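Local coordinates for protein Cyclase/dehydrase (Mycobacterium smegmatis str. MC2 155, PDB 5Z8O) that is of unknown function but belongs to the START superfamily, whose members often bind lipids or other hydrophobic ligands, and probably does likewise, at residues Gly59-Ala67 with Thr78-Phe86. Residues are numbered along the deposited sequence; the frame is centred on the assembly and turned at random.
Sequences GQSGVFITA and TMLQQGDHF
Phe64, on strand 60-69, lies against Leu80 and Gly83 of its hairpin partner, strand 75-83, and against Asp84 and Phe86, which follow that strand. CB meets CD1 of Leu80 at 3.8 Å. With chi1 at -58°, CG is anti to the carbonyl carbon and the ring comes alongside Gly83, with CD1 near the glycine CA and the Leu80 methyl at the ring edge. Farther out, Phe64 CE1 comes 3.1 Å from the carbonyl O of Asp84 and also touches CD1 of Phe86; CZ ends beside the same two atoms. The two phenyl rings meet obliquely, their planes inclined at 64°.

The hairpin belongs to the seven-stranded antiparallel sheet of the START (Bet v 1-like, helix-grip) fold. A classic beta bulge in strand 75-83, where the chain turns a corner, sets both Gln81 and Gln82 opposite Ile65. Its carbonyl O accepts two bonds in the carbonyl plane, from Gln81 N at 2.7 Å and Gln82 N at 3.2 Å, while Ile65 N returns a bond to Gln82 O. Beyond the bulge, Ala67 and Met79 exchange a pair of backbone bonds.

At the other end regular pairing gives way to a side chain: Asp84 N reaches Val63 O, and Asp84 OD2 accepts a hydrogen bond from Val63 N at 2.9 Å through its anti lone pair. A water also joins Gln60 NE2, Ser61 O and His85 NE2. Asp84 OD2 also forms a salt bridge with Arg52 of the second subunit, which hydrogen-bonds Gln82 OE1 and Val63 O as well. The chemistry thus ties this end of the hairpin to the dimer interface, and the arginine probably favours an ionised Asp84.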
# COMPACT_ATOMS: atom_id res chain seq x y z
N GLY B 59 -15.18 -2.55 -11.54
CA GLY B 59 -15.47 -1.90 -10.28
C GLY B 59 -14.80 -2.50 -9.07
O GLY B 59 -14.98 -1.99 -7.96
N GLN B 60 -14.03 -3.57 -9.23
CA GLN B 60 -13.34 -4.20 -8.12
C GLN B 60 -11.93 -3.64 -8.01
O GLN B 60 -11.17 -3.66 -8.99
CB GLN B 60 -13.33 -5.72 -8.28
CG GLN B 60 -12.70 -6.49 -7.15
CD GLN B 60 -12.96 -7.98 -7.26
OE1 GLN B 60 -13.85 -8.41 -8.01
NE2 GLN B 60 -12.16 -8.78 -6.57
N SER B 61 -11.59 -3.15 -6.83
CA SER B 61 -10.30 -2.53 -6.58
C SER B 61 -9.24 -3.56 -6.23
O SER B 61 -9.52 -4.59 -5.61
CB SER B 61 -10.41 -1.50 -5.46
OG SER B 61 -10.68 -2.13 -4.22
N GLY B 62 -8.01 -3.28 -6.65
CA GLY B 62 -6.87 -4.07 -6.22
C GLY B 62 -5.71 -3.13 -5.96
O GLY B 62 -5.54 -2.11 -6.64
N VAL B 63 -4.90 -3.49 -4.97
CA VAL B 63 -3.82 -2.63 -4.49
C VAL B 63 -2.51 -3.41 -4.52
O VAL B 63 -2.45 -4.54 -4.02
CB VAL B 63 -4.10 -2.10 -3.07
CG1 VAL B 63 -2.91 -1.32 -2.54
CG2 VAL B 63 -5.35 -1.23 -3.08
N PHE B 64 -1.49 -2.81 -5.12
CA PHE B 64 -0.18 -3.43 -5.24
C PHE B 64 0.86 -2.52 -4.61
O PHE B 64 0.89 -1.31 -4.89
CB PHE B 64 0.12 -3.69 -6.72
CG PHE B 64 -0.91 -4.56 -7.37
CD1 PHE B 64 -0.90 -5.93 -7.19
CD2 PHE B 64 -1.92 -3.99 -8.12
CE1 PHE B 64 -1.87 -6.72 -7.78
CE2 PHE B 64 -2.89 -4.78 -8.71
CZ PHE B 64 -2.86 -6.14 -8.54
N ILE B 65 1.72 -3.09 -3.77
CA ILE B 65 2.86 -2.38 -3.19
C ILE B 65 4.13 -2.99 -3.76
O ILE B 65 4.43 -4.17 -3.52
CB ILE B 65 2.85 -2.46 -1.65
CG1 ILE B 65 1.49 -2.02 -1.11
CG2 ILE B 65 3.98 -1.62 -1.08
CD1 ILE B 65 0.98 -2.91 -0.00
N THR B 66 4.89 -2.19 -4.50
CA THR B 66 5.99 -2.69 -5.30
C THR B 66 7.26 -1.90 -5.02
O THR B 66 7.22 -0.68 -4.85
CB THR B 66 5.67 -2.62 -6.81
OG1 THR B 66 5.97 -1.31 -7.30
CG2 THR B 66 4.21 -2.92 -7.07
N ALA B 67 8.39 -2.60 -4.99
CA ALA B 67 9.69 -1.97 -4.91
C ALA B 67 10.21 -1.68 -6.31
O ALA B 67 9.96 -2.43 -7.26
CB ALA B 67 10.69 -2.85 -4.16
N THR B 78 10.69 -3.54 -11.41
CA THR B 78 9.77 -3.49 -10.28
C THR B 78 9.52 -4.89 -9.75
O THR B 78 9.44 -5.86 -10.52
CB THR B 78 8.45 -2.83 -10.67
OG1 THR B 78 7.82 -3.58 -11.72
CG2 THR B 78 8.68 -1.39 -11.13
N MET B 79 9.39 -5.00 -8.43
CA MET B 79 9.15 -6.27 -7.76
C MET B 79 8.03 -6.07 -6.75
O MET B 79 8.19 -5.30 -5.80
CB MET B 79 10.42 -6.77 -7.05
CG MET B 79 11.59 -7.01 -7.96
SD MET B 79 13.04 -7.61 -7.08
CE MET B 79 12.47 -9.21 -6.53
N LEU B 80 6.91 -6.75 -6.97
CA LEU B 80 5.80 -6.69 -6.03
C LEU B 80 6.25 -7.16 -4.66
O LEU B 80 6.86 -8.23 -4.52
CB LEU B 80 4.64 -7.54 -6.53
CG LEU B 80 3.39 -7.54 -5.65
CD1 LEU B 80 2.73 -6.17 -5.66
CD2 LEU B 80 2.41 -8.61 -6.08
N GLN B 81 5.96 -6.36 -3.64
CA GLN B 81 6.22 -6.76 -2.26
C GLN B 81 5.00 -7.42 -1.64
O GLN B 81 5.12 -8.42 -0.93
CB GLN B 81 6.64 -5.55 -1.43
CG GLN B 81 7.98 -4.95 -1.86
CD GLN B 81 8.25 -3.62 -1.21
OE1 GLN B 81 7.36 -2.77 -1.12
NE2 GLN B 81 9.48 -3.41 -0.77
N GLN B 82 3.81 -6.85 -1.89
CA GLN B 82 2.56 -7.45 -1.44
C GLN B 82 1.46 -6.87 -2.31
O GLN B 82 1.43 -5.66 -2.55
CB GLN B 82 2.30 -7.17 0.05
CG GLN B 82 1.09 -7.91 0.65
CD GLN B 82 -0.27 -7.39 0.19
OE1 GLN B 82 -0.40 -6.24 -0.21
NE2 GLN B 82 -1.27 -8.26 0.24
N GLY B 83 0.57 -7.73 -2.79
CA GLY B 83 -0.54 -7.25 -3.60
C GLY B 83 -1.68 -8.23 -3.56
O GLY B 83 -1.52 -9.40 -3.17
N ASP B 84 -2.85 -7.75 -3.95
CA ASP B 84 -3.99 -8.64 -4.13
C ASP B 84 -3.72 -9.59 -5.29
O ASP B 84 -3.11 -9.20 -6.29
CB ASP B 84 -5.27 -7.84 -4.39
CG ASP B 84 -5.69 -6.99 -3.21
OD1 ASP B 84 -6.14 -7.57 -2.19
OD2 ASP B 84 -5.58 -5.75 -3.29
N HIS B 85 -4.13 -10.84 -5.12
CA HIS B 85 -4.17 -11.86 -6.17
C HIS B 85 -2.80 -12.41 -6.57
O HIS B 85 -2.72 -13.52 -7.10
CB HIS B 85 -4.87 -11.30 -7.42
CG HIS B 85 -6.22 -10.71 -7.14
ND1 HIS B 85 -7.28 -11.47 -6.69
CD2 HIS B 85 -6.68 -9.45 -7.24
CE1 HIS B 85 -8.34 -10.70 -6.53
NE2 HIS B 85 -8.00 -9.46 -6.86
N PHE B 86 -1.72 -11.68 -6.32
CA PHE B 86 -0.40 -12.09 -6.78
C PHE B 86 0.54 -12.36 -5.61
O PHE B 86 0.55 -11.61 -4.63
CB PHE B 86 0.22 -11.03 -7.70
CG PHE B 86 -0.52 -10.83 -8.99
CD1 PHE B 86 -1.63 -10.02 -9.05
CD2 PHE B 86 -0.09 -11.47 -10.14
CE1 PHE B 86 -2.32 -9.84 -10.23
CE2 PHE B 86 -0.77 -11.29 -11.33
CZ PHE B 86 -1.88 -10.48 -11.38
O HOH W 1 -9.86 -7.53 -6.03
O HOH W 2 -8.67 -4.45 -2.49